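Long-range contact in Myo-inositol 2-dehydrogenase (Lactobacillus plantarum WCFS1, PDB 3CEA), which probably oxidises myo-inositol at its 2-hydroxyl to the corresponding ketone, passing the hydride to NAD bound on a Rossmann fold: residues C100-F108 / D178-H189. Numbering follows the deposited sequence.
Sequences CEKPLGLDF and DSGGIFVDMNIH. With NAD (nicotinamide-adenine-dinucleotide), chain E.
Lys-102 lies across the ridge that Ile-188 and His-189 make on helix 182-198, its long methylene chain giving both a smooth side to rest against. CG stands between the backbone N and the carbonyl carbon (chi1 69°), and further bends at chi2 and chi3 carry the chain over the helix. CD meets Ile-188 CG2 at 3.7 Å, the two side chains running in opposite directions, while the side chain of His-189 crosses that of Lys-102 at about a right angle, with His-189 NE2 3.2 Å from Lys-102 CE. Next along the loop Pro-103, joined by a cis peptide bond, offers a compact ring as a knob: CB fits against Ile-188 CD1 and CG against Val-184 CG1, 3.8 Å away. Leu-106 lodges in a recess formed by Asp-178, Gly-180 and Val-184 CG1. One methyl, CD1, touches Asp-178 beside its carboxylate carbon; the other, CD2, comes down to 3.6 Å from the CA of Gly-180, which has no side chain and a positive phi (101°). This seam joins the coenzyme-binding Rossmann part to the C-terminal part of the GFO/IDH/MocA fold, beside the nicotinamide end of NAD. Glu-101 OE1 takes the carboxamide N7N at 2.9 Å and also the backbone N of Lys-102, whose O accepts NAD O2D; His-23 holds the other carboxylate oxygen, so the nicotinamide-side acceptor is itself well positioned. Lys-102 NZ ends beside the backbone of Asp-185, 3.9 Å from Asp-185 OD1 in a long salt bridge, but the stronger partner of that carboxylate is Arg-244, through OD2. The chemistry thus divides: an apolar seam fits the loop to the helix and the turn before it, while lysine, histidine and aspartate gather polar groups near the nicotinamide, consistent with a dehydrogenase active site at the domain junction.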
ATOM      1  N   CYS A 100      25.062  13.618 -25.121  1.00 45.18           N
ATOM      2  CA  CYS A 100      25.943  13.631 -23.960  1.00 45.63           C
ATOM      3  C   CYS A 100      25.142  13.389 -22.689  1.00 46.12           C
ATOM      4  O   CYS A 100      24.086  13.995 -22.485  1.00 46.30           O
ATOM      5  CB  CYS A 100      26.690  14.964 -23.871  1.00 45.78           C
ATOM      6  SG  CYS A 100      28.047  14.999 -22.677  1.00 45.42           S
ATOM      7  N   GLU A 101      25.646  12.500 -21.839  1.00 46.49           N
ATOM      8  CA  GLU A 101      25.024  12.243 -20.545  1.00 46.87           C
ATOM      9  C   GLU A 101      25.131  13.435 -19.607  1.00 47.48           C
ATOM     10  O   GLU A 101      25.987  14.305 -19.781  1.00 47.35           O
ATOM     11  CB  GLU A 101      25.615  10.993 -19.879  1.00 46.91           C
ATOM     12  CG  GLU A 101      24.853   9.701 -20.175  1.00 46.11           C
ATOM     13  CD  GLU A 101      23.389   9.737 -19.735  1.00 45.58           C
ATOM     14  OE1 GLU A 101      23.017  10.585 -18.894  1.00 44.65           O
ATOM     15  OE2 GLU A 101      22.606   8.898 -20.229  1.00 44.88           O
ATOM     16  N   LYS A 102      24.238  13.470 -18.620  1.00 48.23           N
ATOM     17  CA  LYS A 102      24.230  14.513 -17.603  1.00 48.73           C
ATOM     18  C   LYS A 102      25.349  14.250 -16.587  1.00 49.26           C
ATOM     19  O   LYS A 102      25.745  13.100 -16.396  1.00 49.55           O
ATOM     20  CB  LYS A 102      22.854  14.569 -16.916  1.00 48.70           C
ATOM     21  CG  LYS A 102      22.522  13.371 -16.024  1.00 48.26           C
ATOM     22  CD  LYS A 102      22.902  13.653 -14.577  1.00 50.92           C
ATOM     23  CE  LYS A 102      23.408  12.408 -13.869  1.00 53.02           C
ATOM     24  NZ  LYS A 102      23.649  12.651 -12.420  1.00 51.31           N
ATOM     25  N   PRO A 103      25.893  15.311 -15.961  1.00 49.69           N
ATOM     26  CA  PRO A 103      25.681  16.731 -16.247  1.00 49.90           C
ATOM     27  C   PRO A 103      26.557  17.181 -17.414  1.00 50.14           C
ATOM     28  O   PRO A 103      27.366  16.393 -17.911  1.00 50.21           O
ATOM     29  CB  PRO A 103      26.122  17.433 -14.953  1.00 49.84           C
ATOM     30  CG  PRO A 103      26.638  16.354 -14.031  1.00 50.22           C
ATOM     31  CD  PRO A 103      26.819  15.114 -14.833  1.00 49.69           C
ATOM     32  N   LEU A 104      26.395  18.431 -17.846  1.00 50.29           N
ATOM     33  CA  LEU A 104      27.192  18.978 -18.949  1.00 50.55           C
ATOM     34  C   LEU A 104      28.692  18.965 -18.646  1.00 50.89           C
ATOM     35  O   LEU A 104      29.506  18.675 -19.523  1.00 51.14           O
ATOM     36  CB  LEU A 104      26.728  20.395 -19.314  1.00 50.27           C
ATOM     37  CG  LEU A 104      25.305  20.562 -19.861  1.00 50.15           C
ATOM     38  CD1 LEU A 104      24.965  22.032 -20.032  1.00 49.78           C
ATOM     39  CD2 LEU A 104      25.106  19.813 -21.176  1.00 50.11           C
ATOM     40  N   GLY A 105      29.040  19.276 -17.400  1.00 51.08           N
ATOM     41  CA  GLY A 105      30.428  19.304 -16.951  1.00 51.61           C
ATOM     42  C   GLY A 105      30.512  19.705 -15.492  1.00 52.12           C
ATOM     43  O   GLY A 105      29.534  19.574 -14.756  1.00 51.83           O
ATOM     44  N   LEU A 106      31.679  20.196 -15.077  1.00 52.88           N
ATOM     45  CA  LEU A 106      31.892  20.634 -13.694  1.00 53.60           C
ATOM     46  C   LEU A 106      32.403  22.066 -13.610  1.00 54.49           C
ATOM     47  O   LEU A 106      31.866  22.876 -12.854  1.00 54.47           O
ATOM     48  CB  LEU A 106      32.842  19.685 -12.955  1.00 53.41           C
ATOM     49  CG  LEU A 106      32.394  18.231 -12.784  1.00 52.80           C
ATOM     50  CD1 LEU A 106      33.458  17.445 -12.056  1.00 51.61           C
ATOM     51  CD2 LEU A 106      31.060  18.142 -12.051  1.00 52.69           C
ATOM     52  N   ASP A 107      33.444  22.364 -14.387  1.00 55.67           N
ATOM     53  CA  ASP A 107      34.009  23.709 -14.475  1.00 56.67           C
ATOM     54  C   ASP A 107      33.114  24.600 -15.332  1.00 57.07           C
ATOM     55  O   ASP A 107      32.761  24.236 -16.454  1.00 57.07           O
ATOM     56  CB  ASP A 107      35.427  23.647 -15.061  1.00 56.97           C
ATOM     57  CG  ASP A 107      36.077  25.021 -15.201  1.00 58.86           C
ATOM     58  OD1 ASP A 107      35.895  25.883 -14.310  1.00 59.99           O
ATOM     59  OD2 ASP A 107      36.788  25.235 -16.209  1.00 60.86           O
ATOM     60  N   PHE A 108      32.754  25.767 -14.798  1.00 57.73           N
ATOM     61  CA  PHE A 108      31.895  26.722 -15.507  1.00 58.42           C
ATOM     62  C   PHE A 108      32.534  27.296 -16.775  1.00 58.22           C
ATOM     63  O   PHE A 108      31.825  27.634 -17.728  1.00 58.23           O
ATOM     64  CB  PHE A 108      31.456  27.864 -14.581  1.00 59.01           C
ATOM     65  CG  PHE A 108      30.452  27.454 -13.534  1.00 61.26           C
ATOM     66  CD1 PHE A 108      29.229  26.888 -13.899  1.00 62.10           C
ATOM     67  CD2 PHE A 108      30.718  27.656 -12.180  1.00 62.50           C
ATOM     68  CE1 PHE A 108      28.298  26.512 -12.931  1.00 62.81           C
ATOM     69  CE2 PHE A 108      29.789  27.287 -11.203  1.00 62.75           C
ATOM     70  CZ  PHE A 108      28.575  26.717 -11.582  1.00 62.12           C
ATOM     71  N   ASP A 178      36.290  13.137 -10.645  1.00 57.39           N
ATOM     72  CA  ASP A 178      35.455  14.080  -9.911  1.00 56.58           C
ATOM     73  C   ASP A 178      34.003  13.917 -10.372  1.00 55.79           C
ATOM     74  O   ASP A 178      33.688  14.147 -11.543  1.00 55.59           O
ATOM     75  CB  ASP A 178      35.952  15.509 -10.168  1.00 56.70           C
ATOM     76  CG  ASP A 178      35.410  16.532  -9.168  1.00 57.10           C
ATOM     77  OD1 ASP A 178      34.363  16.296  -8.526  1.00 57.00           O
ATOM     78  OD2 ASP A 178      36.044  17.600  -9.039  1.00 57.08           O
ATOM     79  N   SER A 179      33.132  13.495  -9.455  1.00 54.97           N
ATOM     80  CA  SER A 179      31.703  13.362  -9.752  1.00 54.36           C
ATOM     81  C   SER A 179      30.993  14.713  -9.650  1.00 53.70           C
ATOM     82  O   SER A 179      29.944  14.923 -10.267  1.00 53.41           O
ATOM     83  CB  SER A 179      31.039  12.345  -8.822  1.00 54.38           C
ATOM     84  OG  SER A 179      30.832  12.885  -7.529  1.00 54.73           O
ATOM     85  N   GLY A 180      31.578  15.615  -8.866  1.00 53.03           N
ATOM     86  CA  GLY A 180      31.034  16.953  -8.667  1.00 52.52           C
ATOM     87  C   GLY A 180      30.280  17.106  -7.363  1.00 52.04           C
ATOM     88  O   GLY A 180      29.651  18.137  -7.121  1.00 52.21           O
ATOM     89  N   GLY A 181      30.344  16.079  -6.522  1.00 51.36           N
ATOM     90  CA  GLY A 181      29.631  16.084  -5.252  1.00 51.08           C
ATOM     91  C   GLY A 181      28.227  15.517  -5.343  1.00 50.64           C
ATOM     92  O   GLY A 181      27.703  15.298  -6.435  1.00 50.39           O
ATOM     93  N   ILE A 182      27.620  15.302  -4.181  1.00 50.70           N
ATOM     94  CA  ILE A 182      26.314  14.650  -4.068  1.00 51.20           C
ATOM     95  C   ILE A 182      25.156  15.419  -4.728  1.00 51.64           C
ATOM     96  O   ILE A 182      24.283  14.811  -5.348  1.00 51.72           O
ATOM     97  CB  ILE A 182      25.984  14.292  -2.579  1.00 51.15           C
ATOM     98  CG1 ILE A 182      24.702  13.452  -2.472  1.00 51.60           C
ATOM     99  CG2 ILE A 182      25.912  15.547  -1.702  1.00 50.21           C
ATOM    100  CD1 ILE A 182      24.867  11.998  -2.887  1.00 50.49           C
ATOM    101  N   PHE A 183      25.158  16.747  -4.603  1.00 52.11           N
ATOM    102  CA  PHE A 183      24.095  17.584  -5.169  1.00 52.20           C
ATOM    103  C   PHE A 183      24.136  17.595  -6.695  1.00 52.75           C
ATOM    104  O   PHE A 183      23.092  17.619  -7.347  1.00 53.07           O
ATOM    105  CB  PHE A 183      24.178  19.022  -4.641  1.00 51.72           C
ATOM    106  CG  PHE A 183      23.887  19.155  -3.172  1.00 50.83           C
ATOM    107  CD1 PHE A 183      22.575  19.145  -2.702  1.00 49.73           C
ATOM    108  CD2 PHE A 183      24.924  19.311  -2.256  1.00 49.66           C
ATOM    109  CE1 PHE A 183      22.304  19.279  -1.340  1.00 48.91           C
ATOM    110  CE2 PHE A 183      24.661  19.444  -0.894  1.00 49.07           C
ATOM    111  CZ  PHE A 183      23.346  19.430  -0.437  1.00 49.07           C
ATOM    112  N   VAL A 184      25.345  17.581  -7.251  1.00 53.17           N
ATOM    113  CA  VAL A 184      25.532  17.572  -8.700  1.00 53.94           C
ATOM    114  C   VAL A 184      25.223  16.191  -9.292  1.00 54.48           C
ATOM    115  O   VAL A 184      24.542  16.088 -10.315  1.00 54.34           O
ATOM    116  CB  VAL A 184      26.958  18.049  -9.094  1.00 53.92           C
ATOM    117  CG1 VAL A 184      27.282  17.712 -10.548  1.00 53.81           C
ATOM    118  CG2 VAL A 184      27.100  19.543  -8.854  1.00 54.19           C
ATOM    119  N   ASP A 185      25.711  15.141  -8.635  1.00 54.98           N
ATOM    120  CA  ASP A 185      25.551  13.781  -9.136  1.00 55.74           C
ATOM    121  C   ASP A 185      24.132  13.239  -8.941  1.00 56.00           C
ATOM    122  O   ASP A 185      23.545  12.694  -9.875  1.00 56.10           O
ATOM    123  CB  ASP A 185      26.584  12.844  -8.501  1.00 56.07           C
ATOM    124  CG  ASP A 185      26.754  11.547  -9.279  1.00 57.94           C
ATOM    125  OD1 ASP A 185      26.876  11.600 -10.525  1.00 60.18           O
ATOM    126  OD2 ASP A 185      26.775  10.472  -8.641  1.00 60.21           O
HETATM  127  N   MSE A 186      23.584  13.389  -7.735  1.00 56.04           N
HETATM  128  CA  MSE A 186      22.235  12.907  -7.450  1.00 56.14           C
HETATM  129  C   MSE A 186      21.137  13.927  -7.756  1.00 55.66           C
HETATM  130  O   MSE A 186      20.295  13.699  -8.629  1.00 56.17           O
HETATM  131  CB  MSE A 186      22.104  12.437  -5.996  1.00 56.53           C
HETATM  132  CG  MSE A 186      22.516  10.999  -5.732  1.00 60.87           C
HETATM  133 SE   MSE A 186      21.732   9.604  -6.894  0.75 73.11          SE
HETATM  134  CE  MSE A 186      20.041  10.440  -7.485  1.00 62.46           C
ATOM    135  N   ASN A 187      21.165  15.051  -7.044  1.00 54.75           N
ATOM    136  CA  ASN A 187      20.026  15.968  -6.973  1.00 54.12           C
ATOM    137  C   ASN A 187      19.690  16.763  -8.236  1.00 53.35           C
ATOM    138  O   ASN A 187      18.604  17.341  -8.333  1.00 53.29           O
ATOM    139  CB  ASN A 187      20.199  16.916  -5.783  1.00 54.32           C
ATOM    140  CG  ASN A 187      20.173  16.187  -4.456  1.00 55.51           C
ATOM    141  OD1 ASN A 187      21.128  16.251  -3.679  1.00 55.63           O
ATOM    142  ND2 ASN A 187      19.080  15.472  -4.194  1.00 56.82           N
ATOM    143  N   ILE A 188      20.613  16.776  -9.196  1.00 52.40           N
ATOM    144  CA  ILE A 188      20.455  17.524 -10.447  1.00 51.34           C
ATOM    145  C   ILE A 188      19.185  17.132 -11.215  1.00 50.96           C
ATOM    146  O   ILE A 188      18.551  17.977 -11.853  1.00 50.64           O
ATOM    147  CB  ILE A 188      21.716  17.383 -11.350  1.00 51.25           C
ATOM    148  CG1 ILE A 188      21.757  18.482 -12.416  1.00 50.96           C
ATOM    149  CG2 ILE A 188      21.814  15.982 -11.960  1.00 51.10           C
ATOM    150  CD1 ILE A 188      23.074  18.581 -13.156  1.00 51.12           C
ATOM    151  N   HIS A 189      18.824  15.851 -11.136  1.00 50.55           N
ATOM    152  CA  HIS A 189      17.638  15.322 -11.798  1.00 49.92           C
ATOM    153  C   HIS A 189      16.367  15.965 -11.265  1.00 49.17           C
ATOM    154  O   HIS A 189      15.507  16.384 -12.041  1.00 49.00           O
ATOM    155  CB  HIS A 189      17.557  13.811 -11.611  1.00 50.43           C
ATOM    156  CG  HIS A 189      18.619  13.051 -12.341  1.00 50.93           C
ATOM    157  ND1 HIS A 189      18.513  12.721 -13.675  1.00 51.45           N
ATOM    158  CD2 HIS A 189      19.802  12.546 -11.919  1.00 51.50           C
ATOM    159  CE1 HIS A 189      19.588  12.048 -14.045  1.00 52.34           C
ATOM    160  NE2 HIS A 189      20.384  11.927 -12.998  1.00 52.75           N
TER
HETATM  161  PA  NAD E 400      31.587   4.538 -14.972  1.00 47.24           P
HETATM  162  O1A NAD E 400      30.862   3.343 -14.486  1.00 46.59           O
HETATM  163  O2A NAD E 400      32.778   4.834 -14.145  1.00 47.10           O
HETATM  164  O5B NAD E 400      31.977   4.324 -16.519  1.00 50.10           O
HETATM  165  C5B NAD E 400      32.861   5.212 -17.174  1.00 53.34           C
HETATM  166  C4B NAD E 400      33.329   4.596 -18.491  1.00 54.76           C
HETATM  167  O4B NAD E 400      33.967   5.571 -19.299  1.00 55.87           O
HETATM  168  C3B NAD E 400      34.330   3.473 -18.276  1.00 55.00           C
HETATM  169  O3B NAD E 400      33.936   2.390 -19.082  1.00 54.65           O
HETATM  170  C2B NAD E 400      35.657   4.034 -18.750  1.00 56.34           C
HETATM  171  O2B NAD E 400      36.460   3.061 -19.379  1.00 57.36           O
HETATM  172  C1B NAD E 400      35.241   5.123 -19.725  1.00 55.99           C
HETATM  173  N9A NAD E 400      36.207   6.239 -19.739  1.00 56.19           N
HETATM  174  C8A NAD E 400      36.668   6.949 -18.658  1.00 56.40           C
HETATM  175  N7A NAD E 400      37.535   7.892 -19.093  1.00 56.27           N
HETATM  176  C5A NAD E 400      37.637   7.791 -20.437  1.00 56.29           C
HETATM  177  C6A NAD E 400      38.380   8.501 -21.373  1.00 55.56           C
HETATM  178  N6A NAD E 400      38.974   9.635 -21.013  1.00 55.25           N
HETATM  179  N1A NAD E 400      38.281   8.168 -22.712  1.00 56.21           N
HETATM  180  C2A NAD E 400      37.449   7.136 -23.117  1.00 55.83           C
HETATM  181  N3A NAD E 400      36.714   6.433 -22.180  1.00 55.08           N
HETATM  182  C4A NAD E 400      36.806   6.755 -20.860  1.00 56.11           C
HETATM  183  O3  NAD E 400      30.609   5.818 -14.991  1.00 49.83           O
HETATM  184  PN  NAD E 400      29.027   5.678 -15.266  1.00 48.70           P
HETATM  185  O1N NAD E 400      28.804   4.690 -16.350  1.00 46.84           O
HETATM  186  O2N NAD E 400      28.370   5.518 -13.954  1.00 49.70           O
HETATM  187  O5D NAD E 400      28.591   7.129 -15.801  1.00 49.86           O
HETATM  188  C5D NAD E 400      29.275   7.820 -16.820  1.00 48.86           C
HETATM  189  C4D NAD E 400      28.556   9.146 -17.048  1.00 48.59           C
HETATM  190  O4D NAD E 400      27.153   8.945 -17.051  1.00 48.80           O
HETATM  191  C3D NAD E 400      28.872  10.158 -15.957  1.00 48.69           C
HETATM  192  O3D NAD E 400      29.240  11.378 -16.558  1.00 48.31           O
HETATM  193  C2D NAD E 400      27.577  10.307 -15.182  1.00 48.39           C
HETATM  194  O2D NAD E 400      27.348  11.637 -14.787  1.00 48.85           O
HETATM  195  C1D NAD E 400      26.506   9.828 -16.152  1.00 48.25           C
HETATM  196  N1N NAD E 400      25.393   9.156 -15.452  1.00 48.25           N
HETATM  197  C2N NAD E 400      24.108   9.560 -15.714  1.00 48.31           C
HETATM  198  C3N NAD E 400      23.028   8.950 -15.068  1.00 48.30           C
HETATM  199  C7N NAD E 400      21.613   9.259 -15.469  1.00 49.04           C
HETATM  200  O7N NAD E 400      20.583   8.989 -14.548  1.00 47.83           O
HETATM  201  N7N NAD E 400      21.358   9.778 -16.675  1.00 48.79           N
HETATM  202  C4N NAD E 400      23.266   7.926 -14.153  1.00 47.76           C
HETATM  203  C5N NAD E 400      24.574   7.522 -13.892  1.00 47.89           C
HETATM  204  C6N NAD E 400      25.632   8.147 -14.551  1.00 47.25           C